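Local atomic coordinates of DMATS type aromatic prenyltransferase (Micromonospora olivasterospora, PDB entry 6ZRY), a protein that probably transfers a dimethylallyl group to the indole ring of tryptophan, as a 6-dimethylallyl tryptophan synthase with an ABBA-barrel fold. Residues 213-218 and 257-262; 226-231 and 272-277; 279-284 and 326-331. All coordinates share one frame; numbering follows the deposited sequence.

Contact 1 of 3, residues 213-218 and 257-262; sequences YLTHHE and PLVGSY
Strands 213-216 and 258-262 run antiparallel with a 157° angle between their directions, and Leu214 and Gly260 bond both ways: Leu214 N to Gly260 O at 2.7 Å, Gly260 N to Leu214 O at 3.0 Å. Two residues further along, His216 N donates to Leu258 O at 3.0 Å. A water then carries the join onward, donating to His216 O and accepting from Leu258 N.

Tyr213, Thr215, Val259 and Ser261 share one face of the sheet. Ser261 CB sits over the centre of the Tyr213 ring, 3.7 Å from its centroid and only 7° off the normal, a CH-pi contact that a side chain as small as serine permits. With chi1 at 74°, Ser261 OG lies between its own backbone N and carbonyl carbon, where it bonds to Tyr277 OH; the Tyr213 hydroxyl meets that of Tyr148. Val259 CG1 comes to the edge of the Tyr213 ring. Thr215 divides its branches: OG1 passes Val259 CG2 and bonds to Thr196, while CG2 presses tightly on Pro257 CG at 3.3 Å.

On the other face, Leu214 CD2 touches Tyr262 CE1 at 3.9 Å. The His216 imidazole lies beside Gly260, whose lack of a side chain leaves it room, with His216 CD2 4.1 Å from Gly260 N. A second water joins His216 NE2 to Tyr262 OH, and Asp193 holds His216 ND1.

Helix 221-228 packs on this latter face, whereas Val259 on the former approaches the bound tryptophan: the two-sided antiparallel wall of an ABBA barrel, ligand inside and helices outside.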
loop_
_atom_site.group_PDB
_atom_site.type_symbol
_atom_site.label_atom_id
_atom_site.label_comp_id
_atom_site.label_asym_id
_atom_site.label_seq_id
_atom_site.Cartn_x
_atom_site.Cartn_y
_atom_site.Cartn_z
ATOM N N TYR A 213 -7.235 6.235 2.023
ATOM C CA TYR A 213 -7.358 5.568 0.712
ATOM C C TYR A 213 -8.812 5.213 0.459
ATOM O O TYR A 213 -9.428 4.599 1.373
ATOM C CB TYR A 213 -6.532 4.297 0.679
ATOM C CG TYR A 213 -5.033 4.435 0.716
ATOM C CD1 TYR A 213 -4.370 4.952 1.821
ATOM C CD2 TYR A 213 -4.252 3.902 -0.308
ATOM C CE1 TYR A 213 -2.989 5.022 1.880
ATOM C CE2 TYR A 213 -2.864 3.958 -0.256
ATOM C CZ TYR A 213 -2.234 4.516 0.847
ATOM O OH TYR A 213 -0.873 4.563 0.949
ATOM N N LEU A 214 -9.329 5.572 -0.710
ATOM C CA LEU A 214 -10.712 5.255 -1.175
ATOM C C LEU A 214 -10.602 4.273 -2.338
ATOM O O LEU A 214 -9.805 4.547 -3.227
ATOM C CB LEU A 214 -11.392 6.524 -1.669
ATOM C CG LEU A 214 -12.092 7.398 -0.652
ATOM C CD1 LEU A 214 -11.164 7.806 0.459
ATOM C CD2 LEU A 214 -12.652 8.655 -1.357
ATOM N N THR A 215 -11.386 3.219 -2.330
ATOM C CA THR A 215 -11.492 2.271 -3.447
ATOM C C THR A 215 -12.730 2.650 -4.238
ATOM O O THR A 215 -13.822 2.731 -3.636
ATOM C CB THR A 215 -11.508 0.820 -2.966
ATOM O OG1 THR A 215 -10.306 0.588 -2.214
ATOM C CG2 THR A 215 -11.619 -0.164 -4.105
ATOM N N HIS A 216 -12.552 2.891 -5.524
ATOM C CA HIS A 216 -13.602 3.324 -6.463
ATOM C C HIS A 216 -14.048 2.116 -7.285
ATOM O O HIS A 216 -13.416 1.848 -8.319
ATOM C CB HIS A 216 -13.074 4.460 -7.353
ATOM C CG HIS A 216 -12.627 5.660 -6.602
ATOM N ND1 HIS A 216 -13.518 6.503 -5.946
ATOM C CD2 HIS A 216 -11.406 6.206 -6.432
ATOM C CE1 HIS A 216 -12.857 7.482 -5.381
ATOM N NE2 HIS A 216 -11.573 7.346 -5.683
ATOM N N HIS A 217 -15.069 1.403 -6.851
ATOM C CA HIS A 217 -15.530 0.156 -7.514
ATOM C C HIS A 217 -16.166 0.488 -8.868
ATOM O O HIS A 217 -16.933 1.450 -8.930
ATOM C CB HIS A 217 -16.464 -0.635 -6.594
ATOM C CG HIS A 217 -15.742 -1.217 -5.436
ATOM N ND1 HIS A 217 -15.008 -2.391 -5.537
ATOM C CD2 HIS A 217 -15.558 -0.748 -4.183
ATOM C CE1 HIS A 217 -14.447 -2.652 -4.374
ATOM N NE2 HIS A 217 -14.766 -1.644 -3.517
ATOM N N GLU A 218 -15.811 -0.276 -9.908
ATOM C CA GLU A 218 -16.404 -0.189 -11.274
ATOM C C GLU A 218 -16.537 1.285 -11.659
ATOM O O GLU A 218 -17.680 1.770 -11.834
ATOM C CB GLU A 218 -17.762 -0.893 -11.299
ATOM C CG GLU A 218 -17.664 -2.401 -11.151
ATOM C CD GLU A 218 -18.697 -2.977 -10.203
ATOM O OE1 GLU A 218 -19.480 -3.851 -10.635
ATOM O OE2 GLU A 218 -18.723 -2.544 -9.040
ATOM N N PRO A 257 -10.325 -2.461 -8.956
ATOM C CA PRO A 257 -10.730 -1.063 -8.919
ATOM C C PRO A 257 -9.550 -0.090 -8.813
ATOM O O PRO A 257 -8.566 -0.419 -8.191
ATOM C CB PRO A 257 -11.588 -0.987 -7.635
ATOM C CG PRO A 257 -11.003 -2.035 -6.733
ATOM C CD PRO A 257 -10.559 -3.144 -7.674
ATOM N N LEU A 258 -9.717 1.098 -9.374
ATOM C CA LEU A 258 -8.824 2.232 -9.106
ATOM C C LEU A 258 -8.924 2.588 -7.625
ATOM O O LEU A 258 -10.031 2.472 -7.038
ATOM C CB LEU A 258 -9.198 3.424 -9.972
ATOM C CG LEU A 258 -8.962 3.248 -11.468
ATOM C CD1 LEU A 258 -9.557 4.404 -12.222
ATOM C CD2 LEU A 258 -7.482 3.120 -11.777
ATOM N N VAL A 259 -7.835 3.060 -7.077
ATOM C CA VAL A 259 -7.751 3.504 -5.679
ATOM C C VAL A 259 -7.119 4.871 -5.669
ATOM O O VAL A 259 -6.142 5.097 -6.386
ATOM C CB VAL A 259 -6.995 2.505 -4.805
ATOM C CG1 VAL A 259 -6.782 3.022 -3.409
ATOM C CG2 VAL A 259 -7.698 1.169 -4.768
ATOM N N GLY A 260 -7.677 5.758 -4.890
ATOM C CA GLY A 260 -7.090 7.071 -4.645
ATOM C C GLY A 260 -6.725 7.244 -3.209
ATOM O O GLY A 260 -7.487 6.771 -2.349
ATOM N N SER A 261 -5.643 7.948 -2.930
ATOM C CA SER A 261 -5.282 8.331 -1.552
ATOM C C SER A 261 -5.169 9.847 -1.440
ATOM O O SER A 261 -4.820 10.509 -2.423
ATOM C CB SER A 261 -4.059 7.621 -1.055
ATOM O OG SER A 261 -2.902 8.132 -1.652
ATOM N N TYR A 262 -5.580 10.337 -0.285
ATOM C CA TYR A 262 -5.688 11.753 0.080
ATOM C C TYR A 262 -4.833 11.998 1.294
ATOM O O TYR A 262 -4.985 11.289 2.280
ATOM C CB TYR A 262 -7.163 12.083 0.348
ATOM C CG TYR A 262 -8.032 11.872 -0.858
ATOM C CD1 TYR A 262 -8.572 10.625 -1.169
ATOM C CD2 TYR A 262 -8.206 12.898 -1.761
ATOM C CE1 TYR A 262 -9.317 10.427 -2.329
ATOM C CE2 TYR A 262 -8.968 12.734 -2.903
ATOM C CZ TYR A 262 -9.539 11.506 -3.186
ATOM O OH TYR A 262 -10.272 11.392 -4.344
HETATM O O HOH W 1 -12.309 1.360 -10.679
HETATM O O HOH W 2 -9.522 9.508 -6.531
#

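Contact 2 of 3, residues 226-231 and 272-277; sequences RAASVV and VGYSIY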
loop_
_atom_site.group_PDB
_atom_site.type_symbol
_atom_site.label_atom_id
_atom_site.label_comp_id
_atom_site.label_asym_id
_atom_site.label_seq_id
_atom_site.Cartn_x
_atom_site.Cartn_y
_atom_site.Cartn_z
ATOM N N ARG A 226 -12.644 13.403 -10.817
ATOM C CA ARG A 226 -13.536 14.397 -10.145
ATOM C C ARG A 226 -13.314 14.290 -8.617
ATOM O O ARG A 226 -13.191 15.330 -7.965
ATOM C CB ARG A 226 -15.007 14.188 -10.512
ATOM C CG ARG A 226 -15.941 15.129 -9.765
ATOM C CD ARG A 226 -15.570 16.603 -9.773
ATOM N NE ARG A 226 -16.498 17.317 -8.924
ATOM C CZ ARG A 226 -16.458 17.325 -7.609
ATOM N NH1 ARG A 226 -15.472 16.706 -6.969
ATOM N NH2 ARG A 226 -17.414 17.942 -6.915
ATOM N N ALA A 227 -13.203 13.086 -8.084
ATOM C CA ALA A 227 -12.860 12.877 -6.661
ATOM C C ALA A 227 -11.491 13.514 -6.395
ATOM O O ALA A 227 -11.350 14.286 -5.436
ATOM C CB ALA A 227 -12.905 11.427 -6.320
ATOM N N ALA A 228 -10.529 13.309 -7.283
ATOM C CA ALA A 228 -9.160 13.828 -7.072
ATOM C C ALA A 228 -9.143 15.359 -7.072
ATOM O O ALA A 228 -8.259 15.942 -6.434
ATOM C CB ALA A 228 -8.226 13.271 -8.111
ATOM N N SER A 229 -10.066 15.999 -7.786
ATOM C CA SER A 229 -10.045 17.458 -8.024
ATOM C C SER A 229 -10.283 18.252 -6.733
ATOM O O SER A 229 -10.054 19.469 -6.786
ATOM C CB SER A 229 -10.997 17.863 -9.131
ATOM O OG SER A 229 -12.326 17.585 -8.785
ATOM N N VAL A 230 -10.682 17.631 -5.607
ATOM C CA VAL A 230 -10.748 18.362 -4.294
ATOM C C VAL A 230 -9.333 18.655 -3.790
ATOM O O VAL A 230 -9.195 19.527 -2.912
ATOM C CB VAL A 230 -11.580 17.664 -3.188
ATOM C CG1 VAL A 230 -13.028 17.455 -3.613
ATOM C CG2 VAL A 230 -10.957 16.361 -2.705
ATOM N N VAL A 231 -8.314 17.961 -4.294
ATOM C CA VAL A 231 -6.915 18.165 -3.846
ATOM C C VAL A 231 -6.320 19.392 -4.526
ATOM O O VAL A 231 -6.376 19.489 -5.794
ATOM C CB VAL A 231 -6.059 16.927 -4.117
ATOM C CG1 VAL A 231 -4.630 17.100 -3.601
ATOM C CG2 VAL A 231 -6.726 15.661 -3.552
ATOM N N VAL A 272 -3.690 17.902 0.577
ATOM C CA VAL A 272 -2.455 18.560 0.045
ATOM C C VAL A 272 -1.644 17.580 -0.804
ATOM O O VAL A 272 -0.568 17.971 -1.293
ATOM C CB VAL A 272 -1.609 19.136 1.180
ATOM C CG1 VAL A 272 -2.367 20.242 1.911
ATOM C CG2 VAL A 272 -1.136 18.064 2.157
ATOM N N GLY A 273 -2.083 16.342 -0.902
ATOM C CA GLY A 273 -1.404 15.304 -1.681
ATOM C C GLY A 273 -2.422 14.338 -2.157
ATOM O O GLY A 273 -3.434 14.147 -1.415
ATOM N N TYR A 274 -2.213 13.806 -3.349
ATOM C CA TYR A 274 -3.084 12.807 -3.987
ATOM C C TYR A 274 -2.211 11.761 -4.661
ATOM O O TYR A 274 -1.252 12.154 -5.328
ATOM C CB TYR A 274 -3.987 13.451 -5.028
ATOM C CG TYR A 274 -4.864 12.458 -5.721
ATOM C CD1 TYR A 274 -5.991 11.961 -5.108
ATOM C CD2 TYR A 274 -4.550 11.996 -6.996
ATOM C CE1 TYR A 274 -6.793 11.026 -5.725
ATOM C CE2 TYR A 274 -5.355 11.076 -7.638
ATOM C CZ TYR A 274 -6.466 10.583 -6.997
ATOM O OH TYR A 274 -7.261 9.673 -7.611
ATOM N N SER A 275 -2.565 10.491 -4.538
ATOM C CA SER A 275 -2.014 9.395 -5.373
ATOM C C SER A 275 -3.150 8.613 -5.998
ATOM O O SER A 275 -4.158 8.434 -5.347
ATOM C CB SER A 275 -1.120 8.485 -4.603
ATOM O OG SER A 275 -0.006 9.208 -4.125
ATOM N N ILE A 276 -2.962 8.192 -7.227
ATOM C CA ILE A 276 -3.835 7.249 -7.959
ATOM C C ILE A 276 -3.063 5.928 -8.079
ATOM O O ILE A 276 -1.848 5.963 -8.409
ATOM C CB ILE A 276 -4.282 7.836 -9.323
ATOM C CG1 ILE A 276 -5.179 6.878 -10.102
ATOM C CG2 ILE A 276 -3.116 8.286 -10.191
ATOM C CD1 ILE A 276 -6.513 6.643 -9.502
ATOM N N TYR A 277 -3.720 4.830 -7.767
ATOM C CA TYR A 277 -3.145 3.474 -7.783
ATOM C C TYR A 277 -3.909 2.662 -8.792
ATOM O O TYR A 277 -5.093 2.391 -8.603
ATOM C CB TYR A 277 -3.182 2.819 -6.396
ATOM C CG TYR A 277 -2.608 3.652 -5.280
ATOM C CD1 TYR A 277 -3.349 4.688 -4.726
ATOM C CD2 TYR A 277 -1.358 3.408 -4.753
ATOM C CE1 TYR A 277 -2.841 5.490 -3.728
ATOM C CE2 TYR A 277 -0.837 4.180 -3.729
ATOM C CZ TYR A 277 -1.585 5.228 -3.213
ATOM O OH TYR A 277 -1.102 6.010 -2.198
#
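Ala228 places its methyl group over one face of the Tyr274 ring. The CB atom of Ala228 is 3.6 Å from the centroid of that ring, 18° off the normal, and is displaced toward the hydroxyl end, so that its nearest ring atom is Tyr274 CZ at 3.4 Å. A residue as small as alanine suits this close CH-pi approach, since it lets the helix backbone come down almost onto the ring.

Val231 packs against the root of the same tyrosine. Its CG2 meets Tyr274 CB at 3.8 Å, the two side chains crossing at about a right angle, while its other branch, CG1, lies 3.8 Å from Gly273 N. That buried amide has no hydrogen-bond partner in the model. In Tyr274 the ring stands opposite the backbone N across the first side-chain bond (chi1 179°), which carries it from Val231 along to Ala228.

What brings both residues to one tyrosine is a type I turn from Ala228 to Val231, closed by Val231 N donating to Ala228 O at 2.9 Å. Within the turn, Ser229 OG reaches back to Arg226 O at 2.6 Å, and Ser229 N donates to the same carbonyl.

Farther out, Tyr262 of strand 258-265 meets the Tyr274 ring edge-to-face, and Ile239 of helix 236-247 touches both Ala228 and Tyr274. The end of helix 221-228 thus rests on the outer face of strand 273-278, between a neighbouring strand and the next helix.

Contact 3 of 3, residues 279-284 and 326-331; sequences PIRSYV and LIAHVS. With TRP (tryptophan), chain C.
The His329 imidazole is sandwiched between Arg281 on one face and the bound tryptophan on the other. Arg281 NH1 lies 3.2 Å above the ring plane of His329, offset toward the rim; on the opposite face, CZ2 of the ligand indole sits over the ring centre, 3.5 Å from the plane. The ligand carboxylate oxygen OXT comes to the imidazole edge. The guanidinium of Arg281 is turned 68° against the imidazole; its edge is what meets the two acceptors, Ala328 O and OXT. This is the tryptophan pocket of the ABBA barrel, where strand 327-333 supplies, through His329, one flat surface for the indole and loop 279-284 the cation for the carboxylate.

Arg281 suits its place because its planar head can serve several partners at once. NH2 of Arg281 gives the carboxylate a nearly straight bond, 3.0 Å to ligand OXT with 162° at the hydrogen, while NE forms a salt bridge with Asp56. Together these bonds fix the rotation of the head. CG lies between the backbone N and the carbonyl carbon (chi1 66°), and the chain then extends past Ala328 toward the ligand. Glu62 and Gly53 also hydrogen-bond the tryptophan.

Behind the pocket Ile280 makes the apolar part of the contact. Ile280, in a short 3-10 turn, sets CG2 3.8 Å from Ile327 CG2, and its CD1 end approaches Val330 CG1 at 4.3 Å, the branched side chains filling the region between loop and strand. Pro279, which opens the turn, sets its CA 3.5 Å from Ala328 O, a CA-H...O contact. That same carbonyl oxygen, Ala328 O, receives Arg281 NH1 at 2.8 Å, from well above the carbonyl plane and off its lone pairs.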
loop_
_atom_site.group_PDB
_atom_site.type_symbol
_atom_site.label_atom_id
_atom_site.label_comp_id
_atom_site.label_asym_id
_atom_site.label_seq_id
_atom_site.Cartn_x
_atom_site.Cartn_y
_atom_site.Cartn_z
ATOM N N PRO A 279 -4.358 -0.915 -10.489
ATOM C CA PRO A 279 -4.036 -2.341 -10.336
ATOM C C PRO A 279 -3.796 -2.944 -11.724
ATOM O O PRO A 279 -4.622 -3.726 -12.248
ATOM C CB PRO A 279 -5.272 -2.874 -9.640
ATOM C CG PRO A 279 -6.394 -2.054 -10.259
ATOM C CD PRO A 279 -5.811 -0.675 -10.425
ATOM N N ILE A 280 -2.631 -2.602 -12.255
ATOM C CA ILE A 280 -2.223 -2.844 -13.663
ATOM C C ILE A 280 -2.309 -4.324 -13.992
ATOM O O ILE A 280 -2.639 -4.636 -15.128
ATOM C CB ILE A 280 -0.841 -2.247 -13.918
ATOM C CG1 ILE A 280 -0.458 -2.394 -15.399
ATOM C CG2 ILE A 280 0.203 -2.828 -12.992
ATOM C CD1 ILE A 280 0.598 -1.464 -15.845
ATOM N N ARG A 281 -2.091 -5.222 -13.014
ATOM C CA ARG A 281 -2.149 -6.694 -13.226
ATOM C C ARG A 281 -3.505 -7.100 -13.803
ATOM O O ARG A 281 -3.580 -8.164 -14.456
ATOM C CB ARG A 281 -1.917 -7.460 -11.923
ATOM C CG ARG A 281 -3.012 -7.273 -10.866
ATOM C CD ARG A 281 -2.532 -7.966 -9.614
ATOM N NE ARG A 281 -3.423 -8.036 -8.487
ATOM C CZ ARG A 281 -3.753 -7.032 -7.677
ATOM N NH1 ARG A 281 -3.338 -5.800 -7.883
ATOM N NH2 ARG A 281 -4.522 -7.280 -6.624
ATOM N N SER A 282 -4.541 -6.313 -13.582
ATOM C CA SER A 282 -5.930 -6.632 -14.027
ATOM C C SER A 282 -6.142 -6.212 -15.498
ATOM O O SER A 282 -7.144 -6.617 -16.072
ATOM C CB SER A 282 -6.922 -5.974 -13.107
ATOM O OG SER A 282 -8.248 -6.384 -13.365
ATOM N N TYR A 283 -5.226 -5.447 -16.089
ATOM C CA TYR A 283 -5.443 -4.748 -17.383
ATOM C C TYR A 283 -4.346 -5.076 -18.389
ATOM O O TYR A 283 -4.238 -4.352 -19.371
ATOM C CB TYR A 283 -5.607 -3.251 -17.093
ATOM C CG TYR A 283 -6.801 -2.994 -16.210
ATOM C CD1 TYR A 283 -8.085 -3.064 -16.722
ATOM C CD2 TYR A 283 -6.660 -2.801 -14.836
ATOM C CE1 TYR A 283 -9.201 -2.861 -15.926
ATOM C CE2 TYR A 283 -7.767 -2.607 -14.019
ATOM C CZ TYR A 283 -9.044 -2.645 -14.561
ATOM O OH TYR A 283 -10.143 -2.467 -13.761
ATOM N N VAL A 284 -3.608 -6.153 -18.168
ATOM C CA VAL A 284 -2.508 -6.593 -19.065
ATOM C C VAL A 284 -2.647 -8.097 -19.338
ATOM O O VAL A 284 -3.359 -8.772 -18.581
ATOM C CB VAL A 284 -1.132 -6.282 -18.458
ATOM C CG1 VAL A 284 -0.879 -4.788 -18.319
ATOM C CG2 VAL A 284 -0.947 -6.998 -17.114
ATOM N N LEU A 326 3.091 -9.972 -11.085
ATOM C CA LEU A 326 4.367 -9.548 -10.466
ATOM C C LEU A 326 4.282 -8.046 -10.246
ATOM O O LEU A 326 4.483 -7.592 -9.113
ATOM C CB LEU A 326 5.580 -9.890 -11.342
ATOM C CG LEU A 326 6.877 -9.236 -10.877
ATOM C CD1 LEU A 326 7.301 -9.750 -9.520
ATOM C CD2 LEU A 326 7.973 -9.423 -11.892
ATOM N N ILE A 327 3.962 -7.300 -11.301
ATOM C CA ILE A 327 3.695 -5.849 -11.181
ATOM C C ILE A 327 2.220 -5.713 -10.785
ATOM O O ILE A 327 1.358 -5.803 -11.642
ATOM C CB ILE A 327 4.067 -5.091 -12.465
ATOM C CG1 ILE A 327 5.506 -5.398 -12.883
ATOM C CG2 ILE A 327 3.836 -3.596 -12.270
ATOM C CD1 ILE A 327 5.923 -4.768 -14.185
ATOM N N ALA A 328 1.964 -5.583 -9.491
ATOM C CA ALA A 328 0.615 -5.686 -8.924
ATOM C C ALA A 328 -0.155 -4.371 -9.131
ATOM O O ALA A 328 -1.376 -4.402 -9.402
ATOM C CB ALA A 328 0.726 -6.016 -7.451
ATOM N N HIS A 329 0.536 -3.279 -8.943
ATOM C CA HIS A 329 0.014 -1.901 -9.019
ATOM C C HIS A 329 1.089 -0.975 -9.580
ATOM O O HIS A 329 2.299 -1.280 -9.462
ATOM C CB HIS A 329 -0.413 -1.361 -7.660
ATOM C CG HIS A 329 -1.321 -2.226 -6.877
ATOM N ND1 HIS A 329 -2.672 -2.037 -6.877
ATOM C CD2 HIS A 329 -1.079 -3.248 -6.026
ATOM C CE1 HIS A 329 -3.241 -2.924 -6.050
ATOM N NE2 HIS A 329 -2.286 -3.685 -5.532
ATOM N N VAL A 330 0.661 0.149 -10.125
ATOM C CA VAL A 330 1.563 1.294 -10.368
ATOM C C VAL A 330 0.816 2.548 -9.959
ATOM O O VAL A 330 -0.423 2.597 -10.170
ATOM C CB VAL A 330 2.049 1.353 -11.836
ATOM C CG1 VAL A 330 0.909 1.555 -12.794
ATOM C CG2 VAL A 330 3.115 2.433 -12.005
ATOM N N SER A 331 1.510 3.484 -9.344
ATOM C CA SER A 331 0.876 4.670 -8.749
ATOM C C SER A 331 1.616 5.938 -9.141
ATOM O O SER A 331 2.820 5.920 -9.321
ATOM C CB SER A 331 0.734 4.537 -7.231
ATOM O OG SER A 331 1.981 4.788 -6.579
HETATM N N TRP C . -3.648 -6.809 -2.477
HETATM C CA TRP C . -4.690 -5.826 -2.019
HETATM C C TRP C . -5.359 -5.185 -3.237
HETATM O O TRP C . -6.403 -4.526 -3.083
HETATM C CB TRP C . -4.086 -4.767 -1.076
HETATM C CG TRP C . -3.035 -3.899 -1.693
HETATM C CD1 TRP C . -1.704 -4.184 -1.835
HETATM C CD2 TRP C . -3.222 -2.581 -2.245
HETATM N NE1 TRP C . -1.058 -3.138 -2.443
HETATM C CE2 TRP C . -1.957 -2.137 -2.696
HETATM C CE3 TRP C . -4.326 -1.728 -2.387
HETATM C CZ2 TRP C . -1.775 -0.890 -3.299
HETATM C CZ3 TRP C . -4.143 -0.497 -2.981
HETATM C CH2 TRP C . -2.884 -0.084 -3.422
HETATM O OXT TRP C . -4.872 -5.327 -4.381
#

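In the fold
All three contacts belong to one curled antiparallel sheet, in which strands 209-220, 258-265, 273-278 and 327-333 are successive neighbours. Contact 1 joins the first two, contact 2 lays the end of helix 221-228 on the third, and contact 3 packs the loop leaving the third against the fourth. Contacts 1 and 2 interleave along the chain, their centres about 10 Å apart; contact 3 follows both, with its centre about 14 Å from contact 1 and 19 Å from contact 2. Tyr277 N bonds to Val259 O between contacts 1 and 2. Contacts 1 and 3 thus reach the tryptophan pocket, while contact 2 covers the outer side of the same barrel wall with a helix.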